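Local coordinates for uncharacterized protein (Bacteroides eggerthii, PDB 4FTD), which is of unknown function but couples an immunoglobulin-like domain to a six-bladed beta-propeller and may take part in carbohydrate metabolism, at residues L23-N28 with P47-E52; S56-E61 with M75-D80; Q88-I93 with Y101-R106. One frame throughout, in Å; residues are numbered along the deposited sequence.

Contact 1: L23-N28 with P47-E52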
loop_
_atom_site.group_PDB
_atom_site.type_symbol
_atom_site.label_atom_id
_atom_site.label_comp_id
_atom_site.label_asym_id
_atom_site.label_seq_id
_atom_site.Cartn_x
_atom_site.Cartn_y
_atom_site.Cartn_z
ATOM N N LEU A 23 4.751 -27.224 -33.061
ATOM C CA LEU A 23 3.486 -27.971 -33.091
ATOM C C LEU A 23 3.139 -28.648 -31.757
ATOM O O LEU A 23 1.987 -29.009 -31.523
ATOM C CB LEU A 23 3.553 -29.017 -34.209
ATOM C CG LEU A 23 3.852 -28.549 -35.627
ATOM C CD1 LEU A 23 4.092 -29.826 -36.467
ATOM C CD2 LEU A 23 2.697 -27.713 -36.199
ATOM N N ASN A 24 4.102 -28.760 -30.845
ATOM C CA ASN A 24 3.900 -29.590 -29.643
ATOM C C ASN A 24 4.302 -28.938 -28.307
ATOM O O ASN A 24 4.945 -29.568 -27.475
ATOM C CB ASN A 24 4.565 -30.964 -29.851
ATOM C CG ASN A 24 6.079 -30.892 -29.962
ATOM O OD1 ASN A 24 6.641 -29.842 -30.261
ATOM N ND2 ASN A 24 6.742 -32.034 -29.784
ATOM N N ALA A 25 3.865 -27.694 -28.109
ATOM C CA ALA A 25 4.065 -26.961 -26.841
ATOM C C ALA A 25 3.005 -27.421 -25.850
ATOM O O ALA A 25 2.109 -28.190 -26.203
ATOM C CB ALA A 25 3.989 -25.440 -27.061
ATOM N N GLY A 26 3.144 -27.000 -24.601
ATOM C CA GLY A 26 2.211 -27.305 -23.533
ATOM C C GLY A 26 2.464 -28.610 -22.840
ATOM O O GLY A 26 3.168 -29.467 -23.368
ATOM N N ALA A 27 1.836 -28.770 -21.665
ATOM C CA ALA A 27 1.942 -30.000 -20.847
ATOM C C ALA A 27 1.558 -31.254 -21.649
ATOM O O ALA A 27 2.166 -32.304 -21.494
ATOM C CB ALA A 27 1.064 -29.900 -19.579
ATOM N N ASN A 28 0.559 -31.122 -22.517
ATOM C CA ASN A 28 0.072 -32.226 -23.326
ATOM C C ASN A 28 0.666 -32.321 -24.729
ATOM O O ASN A 28 0.195 -33.124 -25.521
ATOM C CB ASN A 28 -1.443 -32.140 -23.416
ATOM C CG ASN A 28 -2.084 -32.306 -22.073
ATOM O OD1 ASN A 28 -1.644 -33.123 -21.264
ATOM N ND2 ASN A 28 -3.110 -31.540 -21.820
ATOM N N PRO A 47 5.919 -16.713 -28.504
ATOM C CA PRO A 47 5.409 -16.411 -27.151
ATOM C C PRO A 47 5.985 -17.415 -26.137
ATOM O O PRO A 47 6.421 -18.522 -26.496
ATOM C CB PRO A 47 3.897 -16.557 -27.277
ATOM C CG PRO A 47 3.599 -16.940 -28.681
ATOM C CD PRO A 47 4.859 -16.917 -29.496
ATOM N N ARG A 48 6.038 -17.010 -24.884
ATOM C CA ARG A 48 6.605 -17.853 -23.844
ATOM C C ARG A 48 5.750 -19.118 -23.722
ATOM O O ARG A 48 4.538 -19.058 -23.819
ATOM C CB ARG A 48 6.673 -17.108 -22.510
ATOM C CG ARG A 48 7.602 -15.902 -22.542
ATOM C CD ARG A 48 7.508 -15.050 -21.290
ATOM N NE ARG A 48 8.618 -14.091 -21.273
ATOM C CZ ARG A 48 9.874 -14.372 -20.890
ATOM N NH1 ARG A 48 10.239 -15.584 -20.436
ATOM N NH2 ARG A 48 10.793 -13.422 -20.942
ATOM N N LEU A 49 6.394 -20.257 -23.534
ATOM C CA LEU A 49 5.705 -21.537 -23.476
ATOM C C LEU A 49 5.511 -22.007 -22.038
ATOM O O LEU A 49 6.290 -21.652 -21.118
ATOM C CB LEU A 49 6.505 -22.590 -24.262
ATOM C CG LEU A 49 6.862 -22.245 -25.707
ATOM C CD1 LEU A 49 7.543 -23.451 -26.369
ATOM C CD2 LEU A 49 5.606 -21.845 -26.467
ATOM N N ASP A 50 4.498 -22.851 -21.846
ATOM C CA ASP A 50 4.223 -23.418 -20.534
ATOM C C ASP A 50 5.449 -24.138 -20.049
ATOM O O ASP A 50 6.076 -24.857 -20.809
ATOM C CB ASP A 50 3.070 -24.415 -20.570
ATOM C CG ASP A 50 1.807 -23.816 -21.065
ATOM O OD1 ASP A 50 1.614 -22.621 -20.789
ATOM O OD2 ASP A 50 1.027 -24.532 -21.742
ATOM N N VAL A 51 5.770 -23.940 -18.775
ATOM C CA VAL A 51 6.936 -24.555 -18.126
ATOM C C VAL A 51 6.852 -26.084 -18.104
ATOM O O VAL A 51 7.872 -26.729 -17.981
ATOM C CB VAL A 51 7.140 -23.997 -16.692
ATOM C CG1 VAL A 51 7.369 -22.481 -16.730
ATOM C CG2 VAL A 51 5.936 -24.309 -15.823
ATOM N N GLU A 52 5.648 -26.647 -18.273
ATOM C CA GLU A 52 5.441 -28.097 -18.358
ATOM C C GLU A 52 5.713 -28.691 -19.768
ATOM O O GLU A 52 5.586 -29.886 -19.960
ATOM C CB GLU A 52 4.008 -28.496 -17.933
ATOM C CG GLU A 52 3.533 -27.990 -16.576
ATOM C CD GLU A 52 2.894 -26.593 -16.606
ATOM O OE1 GLU A 52 3.025 -25.843 -17.604
ATOM O OE2 GLU A 52 2.263 -26.227 -15.601
HETATM O O HOH W 1 0.418 -26.916 -20.509
#

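Contact 2: S56-E61 with M75-D80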
loop_
_atom_site.group_PDB
_atom_site.type_symbol
_atom_site.label_atom_id
_atom_site.label_comp_id
_atom_site.label_asym_id
_atom_site.label_seq_id
_atom_site.Cartn_x
_atom_site.Cartn_y
_atom_site.Cartn_z
ATOM N N SER A 56 12.689 -30.924 -24.774
ATOM C CA SER A 56 13.750 -31.767 -25.324
ATOM C C SER A 56 13.557 -32.183 -26.779
ATOM O O SER A 56 14.542 -32.522 -27.448
ATOM C CB SER A 56 13.958 -33.011 -24.441
ATOM O OG SER A 56 12.927 -33.963 -24.612
ATOM N N ALA A 57 12.310 -32.216 -27.249
ATOM C CA ALA A 57 12.018 -32.549 -28.627
ATOM C C ALA A 57 10.832 -31.690 -29.150
ATOM O O ALA A 57 9.686 -32.129 -29.161
ATOM C CB ALA A 57 11.731 -34.037 -28.780
ATOM N N LEU A 58 11.126 -30.452 -29.549
ATOM C CA LEU A 58 10.106 -29.568 -30.146
ATOM C C LEU A 58 9.991 -29.862 -31.651
ATOM O O LEU A 58 10.979 -29.790 -32.392
ATOM C CB LEU A 58 10.432 -28.096 -29.921
ATOM C CG LEU A 58 10.438 -27.645 -28.460
ATOM C CD1 LEU A 58 10.760 -26.179 -28.405
ATOM C CD2 LEU A 58 9.114 -27.929 -27.767
ATOM N N SER A 59 8.790 -30.218 -32.099
ATOM C CA SER A 59 8.510 -30.506 -33.511
ATOM C C SER A 59 8.068 -29.167 -34.137
ATOM O O SER A 59 7.244 -28.445 -33.553
ATOM C CB SER A 59 7.423 -31.586 -33.677
ATOM O OG SER A 59 7.950 -32.892 -33.399
ATOM N N ILE A 60 8.624 -28.849 -35.299
ATOM C CA ILE A 60 8.374 -27.585 -35.970
ATOM C C ILE A 60 7.882 -27.827 -37.383
ATOM O O ILE A 60 8.124 -28.864 -37.963
ATOM C CB ILE A 60 9.637 -26.671 -35.995
ATOM C CG1 ILE A 60 10.781 -27.328 -36.766
ATOM C CG2 ILE A 60 10.100 -26.322 -34.558
ATOM C CD1 ILE A 60 11.878 -26.357 -37.160
ATOM N N GLU A 61 7.194 -26.837 -37.919
ATOM C CA GLU A 61 6.728 -26.840 -39.291
ATOM C C GLU A 61 7.008 -25.470 -39.835
ATOM O O GLU A 61 6.724 -24.475 -39.164
ATOM C CB GLU A 61 5.228 -27.117 -39.317
ATOM C CG GLU A 61 4.590 -27.233 -40.671
ATOM C CD GLU A 61 3.109 -27.570 -40.509
ATOM O OE1 GLU A 61 2.768 -28.758 -40.258
ATOM O OE2 GLU A 61 2.291 -26.628 -40.600
HETATM N N MSE A 75 13.729 -30.225 -32.669
HETATM C CA MSE A 75 14.830 -29.446 -32.077
HETATM C C MSE A 75 14.886 -29.669 -30.566
HETATM O O MSE A 75 13.849 -29.788 -29.914
HETATM C CB MSE A 75 14.624 -27.958 -32.394
HETATM C CG MSE A 75 14.754 -27.667 -33.892
HETATM SE SE MSE A 75 14.576 -25.768 -34.292
HETATM C CE MSE A 75 16.473 -25.170 -33.731
ATOM N N ASP A 76 16.096 -29.695 -30.020
ATOM C CA ASP A 76 16.325 -29.950 -28.595
ATOM C C ASP A 76 16.588 -28.624 -27.881
ATOM O O ASP A 76 17.666 -28.022 -28.025
ATOM C CB ASP A 76 17.517 -30.901 -28.427
ATOM C CG ASP A 76 17.781 -31.286 -26.959
ATOM O OD1 ASP A 76 17.098 -30.817 -26.021
ATOM O OD2 ASP A 76 18.718 -32.071 -26.755
ATOM N N TYR A 77 15.585 -28.160 -27.148
ATOM C CA TYR A 77 15.674 -26.948 -26.334
ATOM C C TYR A 77 15.722 -27.277 -24.821
ATOM O O TYR A 77 15.263 -26.494 -24.004
ATOM C CB TYR A 77 14.497 -26.017 -26.666
ATOM C CG TYR A 77 14.778 -25.173 -27.883
ATOM C CD1 TYR A 77 14.523 -25.653 -29.158
ATOM C CD2 TYR A 77 15.388 -23.935 -27.759
ATOM C CE1 TYR A 77 14.807 -24.888 -30.271
ATOM C CE2 TYR A 77 15.673 -23.159 -28.871
ATOM C CZ TYR A 77 15.385 -23.649 -30.127
ATOM O OH TYR A 77 15.642 -22.891 -31.247
ATOM N N SER A 78 16.250 -28.442 -24.473
ATOM C CA SER A 78 16.450 -28.823 -23.083
ATOM C C SER A 78 17.081 -27.663 -22.299
ATOM O O SER A 78 18.053 -27.045 -22.743
ATOM C CB SER A 78 17.353 -30.054 -22.993
ATOM O OG SER A 78 16.690 -31.190 -23.491
HETATM N N MSE A 79 16.472 -27.357 -21.161
HETATM C CA MSE A 79 16.925 -26.326 -20.233
HETATM C C MSE A 79 16.820 -26.920 -18.836
HETATM O O MSE A 79 15.903 -27.689 -18.579
HETATM C CB MSE A 79 15.960 -25.139 -20.278
HETATM C CG MSE A 79 16.193 -24.166 -21.361
HETATM SE SE MSE A 79 14.701 -22.939 -21.501
HETATM C CE MSE A 79 13.627 -23.909 -22.862
ATOM N N ASP A 80 17.716 -26.549 -17.929
ATOM C CA ASP A 80 17.517 -26.913 -16.512
ATOM C C ASP A 80 16.382 -26.063 -15.896
ATOM O O ASP A 80 16.014 -25.016 -16.438
ATOM C CB ASP A 80 18.812 -26.799 -15.710
ATOM C CG ASP A 80 19.472 -25.453 -15.855
ATOM O OD1 ASP A 80 18.764 -24.425 -15.813
ATOM O OD2 ASP A 80 20.707 -25.426 -16.017
#

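Contact 3: Q88-I93 with Y101-R106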
loop_
_atom_site.group_PDB
_atom_site.type_symbol
_atom_site.label_atom_id
_atom_site.label_comp_id
_atom_site.label_asym_id
_atom_site.label_seq_id
_atom_site.Cartn_x
_atom_site.Cartn_y
_atom_site.Cartn_z
ATOM N N GLN A 88 19.018 -21.640 -30.178
ATOM C CA GLN A 88 19.620 -22.689 -31.025
ATOM C C GLN A 88 19.612 -22.109 -32.469
ATOM O O GLN A 88 18.783 -21.261 -32.801
ATOM C CB GLN A 88 18.759 -23.966 -31.111
ATOM C CG GLN A 88 18.546 -24.786 -29.856
ATOM C CD GLN A 88 19.774 -25.584 -29.510
ATOM O OE1 GLN A 88 20.727 -25.049 -28.975
ATOM N NE2 GLN A 88 19.761 -26.862 -29.827
ATOM N N VAL A 89 20.502 -22.615 -33.319
ATOM C CA VAL A 89 20.571 -22.231 -34.719
ATOM C C VAL A 89 19.538 -23.048 -35.489
ATOM O O VAL A 89 19.463 -24.252 -35.326
ATOM C CB VAL A 89 21.994 -22.430 -35.316
ATOM C CG1 VAL A 89 21.961 -22.271 -36.816
ATOM C CG2 VAL A 89 22.970 -21.408 -34.729
ATOM N N LEU A 90 18.685 -22.372 -36.255
ATOM C CA LEU A 90 17.809 -23.028 -37.212
ATOM C C LEU A 90 18.416 -22.739 -38.571
ATOM O O LEU A 90 18.473 -21.575 -38.997
ATOM C CB LEU A 90 16.382 -22.501 -37.181
ATOM C CG LEU A 90 15.416 -23.144 -38.187
ATOM C CD1 LEU A 90 14.087 -23.432 -37.558
ATOM C CD2 LEU A 90 15.202 -22.251 -39.404
ATOM N N ARG A 91 18.874 -23.796 -39.240
ATOM C CA ARG A 91 19.508 -23.703 -40.541
ATOM C C ARG A 91 18.571 -24.133 -41.691
ATOM O O ARG A 91 17.960 -25.186 -41.632
ATOM C CB ARG A 91 20.807 -24.510 -40.547
ATOM C CG ARG A 91 21.522 -24.617 -41.899
ATOM C CD ARG A 91 22.924 -25.190 -41.779
ATOM N NE ARG A 91 23.750 -24.341 -40.927
ATOM C CZ ARG A 91 24.935 -24.663 -40.427
ATOM N NH1 ARG A 91 25.505 -25.835 -40.685
ATOM N NH2 ARG A 91 25.572 -23.779 -39.660
ATOM N N ILE A 92 18.458 -23.281 -42.711
ATOM C CA ILE A 92 17.737 -23.637 -43.927
ATOM C C ILE A 92 18.775 -23.762 -45.056
ATOM O O ILE A 92 19.764 -22.999 -45.118
ATOM C CB ILE A 92 16.528 -22.724 -44.167
ATOM C CG1 ILE A 92 16.964 -21.339 -44.551
ATOM C CG2 ILE A 92 15.624 -22.677 -42.901
ATOM C CD1 ILE A 92 15.824 -20.574 -45.158
ATOM N N ILE A 93 18.598 -24.768 -45.902
ATOM C CA ILE A 93 19.619 -25.133 -46.882
ATOM C C ILE A 93 18.961 -25.421 -48.190
ATOM O O ILE A 93 17.838 -25.915 -48.227
ATOM C CB ILE A 93 20.343 -26.462 -46.522
ATOM C CG1 ILE A 93 20.936 -26.444 -45.130
ATOM C CG2 ILE A 93 21.488 -26.795 -47.484
ATOM C CD1 ILE A 93 21.514 -27.794 -44.739
ATOM N N TYR A 101 19.393 -18.887 -38.746
ATOM C CA TYR A 101 18.545 -18.029 -37.924
ATOM C C TYR A 101 18.812 -18.427 -36.476
ATOM O O TYR A 101 19.024 -19.608 -36.186
ATOM C CB TYR A 101 17.057 -18.286 -38.261
ATOM C CG TYR A 101 16.624 -17.770 -39.618
ATOM C CD1 TYR A 101 16.801 -18.536 -40.774
ATOM C CD2 TYR A 101 16.000 -16.537 -39.749
ATOM C CE1 TYR A 101 16.387 -18.076 -42.012
ATOM C CE2 TYR A 101 15.598 -16.071 -40.991
ATOM C CZ TYR A 101 15.792 -16.855 -42.116
ATOM O OH TYR A 101 15.399 -16.415 -43.357
ATOM N N LEU A 102 18.811 -17.447 -35.579
ATOM C CA LEU A 102 18.944 -17.682 -34.143
ATOM C C LEU A 102 17.533 -17.778 -33.565
ATOM O O LEU A 102 16.799 -16.777 -33.502
ATOM C CB LEU A 102 19.741 -16.562 -33.459
ATOM C CG LEU A 102 21.242 -16.756 -33.555
ATOM C CD1 LEU A 102 21.980 -15.586 -32.890
ATOM C CD2 LEU A 102 21.585 -18.098 -32.905
HETATM N N MSE A 103 17.163 -18.985 -33.146
HETATM C CA MSE A 103 15.815 -19.263 -32.685
HETATM C C MSE A 103 15.758 -19.375 -31.171
HETATM O O MSE A 103 16.356 -20.276 -30.607
HETATM C CB MSE A 103 15.280 -20.531 -33.346
HETATM C CG MSE A 103 13.852 -20.853 -32.930
HETATM SE SE MSE A 103 13.060 -22.275 -34.010
HETATM C CE MSE A 103 12.286 -23.447 -32.542
ATOM N N LYS A 104 15.004 -18.464 -30.541
ATOM C CA LYS A 104 14.908 -18.388 -29.084
ATOM C C LYS A 104 13.566 -18.936 -28.601
ATOM O O LYS A 104 12.509 -18.543 -29.110
ATOM C CB LYS A 104 15.076 -16.944 -28.602
ATOM C CG LYS A 104 15.169 -16.794 -27.078
ATOM C CD LYS A 104 15.107 -15.331 -26.656
ATOM C CE LYS A 104 16.348 -14.567 -27.099
ATOM N NZ LYS A 104 16.284 -13.158 -26.635
ATOM N N VAL A 105 13.630 -19.867 -27.645
ATOM C CA VAL A 105 12.447 -20.413 -26.991
ATOM C C VAL A 105 12.533 -20.014 -25.501
ATOM O O VAL A 105 13.593 -20.158 -24.884
ATOM C CB VAL A 105 12.308 -21.939 -27.151
ATOM C CG1 VAL A 105 11.154 -22.449 -26.307
ATOM C CG2 VAL A 105 12.086 -22.328 -28.623
ATOM N N ARG A 106 11.403 -19.537 -24.967
ATOM C CA ARG A 106 11.299 -18.992 -23.616
ATOM C C ARG A 106 10.177 -19.627 -22.803
ATOM O O ARG A 106 9.131 -19.956 -23.366
ATOM C CB ARG A 106 11.031 -17.497 -23.732
ATOM C CG ARG A 106 12.147 -16.745 -24.430
ATOM C CD ARG A 106 11.811 -15.284 -24.578
ATOM N NE ARG A 106 10.705 -15.096 -25.510
ATOM C CZ ARG A 106 9.828 -14.096 -25.469
ATOM N NH1 ARG A 106 9.888 -13.177 -24.522
ATOM N NH2 ARG A 106 8.850 -14.027 -26.368
#

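Contact 1: L23-N28 with P47-E52
Ala25 and Leu49 make the apolar part of this contact: the Ala25 CB methyl faces both branches of the leucine, 4.0 Å from Leu49 CD2 and 4.1 Å from Leu49 CD1. The fork is brought there by a first torsion that sets Leu49 CG beside its backbone N and anti to the carbonyl carbon (chi1 -54°). Both residues also lean on Val33 of strand 31-38, and Leu49 reaches Phe55 and Val105, so this corner belongs to the domain interior. A second, more exposed touch joins Ala27 CB to Glu52 CB at 3.7 Å; here only the root of the glutamate takes part.

Polar contact is indirect, because no hydrogen bond runs straight between the two segments. A water accepts from Ala27 N at 2.6 Å and donates to Asp50 OD2 at 2.8 Å. The same carboxylate is held at both oxygens by salt bridges, OD2 with Lys31 and OD1 with Arg108, which would limit its rotation and probably favour the charged form. Thr53 OG1 bonds to both Gly26 N and Asp50 O, giving the two backbones a shared partner.

Gly26 passes beside the carboxylate, its CA 3.5 Å from Asp50 OD2. Its positive phi of 86° is easily reached without a side chain, and the chain can turn from strand 24-25 into the loop beyond.

Through a buried leucine and a water-linked aspartate, the loop after strand 43-45 thus packs on strand 24-25 and the turn that follows it, at one end of the immunoglobulin-like domain.

Contact 2: S56-E61 with M75-D80
Leu58 and Met75, the latter a selenomethionine, form an antiparallel hydrogen-bonded pair that adds the short strand 74-75 to the margin of the immunoglobulin-like sheet. Leu58 N donates to Met75 O in the carbonyl plane at 2.8 Å, while the return bond, from Met75 N to Leu58 O, is tilted from its carbonyl plane. Past this bridge, the only one between the two segments, residues 76-80 are no longer regular strand, and an Asx turn at Asp76 takes over.

The aspartate side chain can be followed outward over Ser56. Its CB and CG each lie 3.5 Å from Ser56 O, whose closest partner is the backbone Asp76 CA in a CH...O contact. At the tip, Asp76 OD1 passes beside Ser56 CA and turns to its own chain, accepting from Ser78 N at 3.0 Å, on the anti side and out of the carboxylate plane, and from Ser78 OG at 2.6 Å through the syn lone pair. Ser78 OG, placed anti to its carbonyl carbon (chi1 -69°), also rests 3.4 Å from Ser56 CB. Exchanging Ser78 for an alanine would probably leave Asp76 OD1 with one of these two donors, letting the carboxylate turn more freely, and open a gap beside Ser56 CB.

On the inner face Leu58 meets the Tyr77 side chain at about a right angle, and farther along Ile60 CD1 abuts Met75 SE at 4.0 Å.

Contact 3: Q88-I93 with Y101-R106
Leu90 and Tyr101 face each other as an antiparallel hydrogen-bonded pair, with their side chains on the same face of the sheet. The tyrosine ring is presented by its edge: Leu90 O lies in the ring plane, near CD1, and farther along the same edge Tyr101 CE1 receives Ile92 CD1 at 4.1 Å. Leu90 CD2 adds a looser touch at 4.3 Å from Tyr101 CD1. Beyond the contact the phenol oxygen bonds to Glu39 OE1 and Leu17 N, fixing the far end of the ring.

The other branch of Leu90 turns toward selenomethionine Met103, its CD1 3.9 Å from Met103 SE, the two side chains meeting at a slant. Met103 starts with CG anti to the backbone N (chi1 -178°) and bends near its end, carrying the selenium atom alongside the leucine. Leu90 and Met103 also touch Ile60 of strand 58-64 and Ile44 of strand 43-45, so this face looks into the core.

On the opposite face the non-hydrogen-bonded pair Val89 and Leu102 makes a single, exposed methyl contact, CG2 to CD2 at 4.0 Å.

Four backbone bonds hold the register. Met103 N reaches Gln88 O at 2.8 Å, nearly along the C=O axis, and Gln88 N returns to Met103 O at 3.0 Å; Leu90 and Tyr101 exchange a second pair, Leu90 N in the plane of the Tyr101 carbonyl and Tyr101 N tilted from that of Leu90. Tyr101 O additionally receives a CH...O contact from Val89 CA. The strand segments run at 132° to one another, a marked departure from exact antiparallel alignment.

Strands 85-93 and 98-106 thus form a twisted beta hairpin of the immunoglobulin-like domain, with Leu90, Tyr101 and Met103 turned to its core and Val89 and Leu102 exposed.

All three contacts lie in the immunoglobulin-like domain, with centres 35 to 44 Å from the centre of the chain; no ligand or active site is known to connect them. Contact 2 is central, about 10 Å from contact 1 and 11 Å from contact 3, centre to centre, while contacts 1 and 3 are about 18 Å apart. Backbone bonding joins contact 1 to both others: Leu23 N lies 2.8 Å from Ser59 O, and Leu49 N 2.8 Å from Arg106 O. Between contacts 2 and 3 a side chain makes the hydrogen bond, Tyr77 OH to Met103 O at 2.8 Å, with Met75 CE packing on Val89 O beside it.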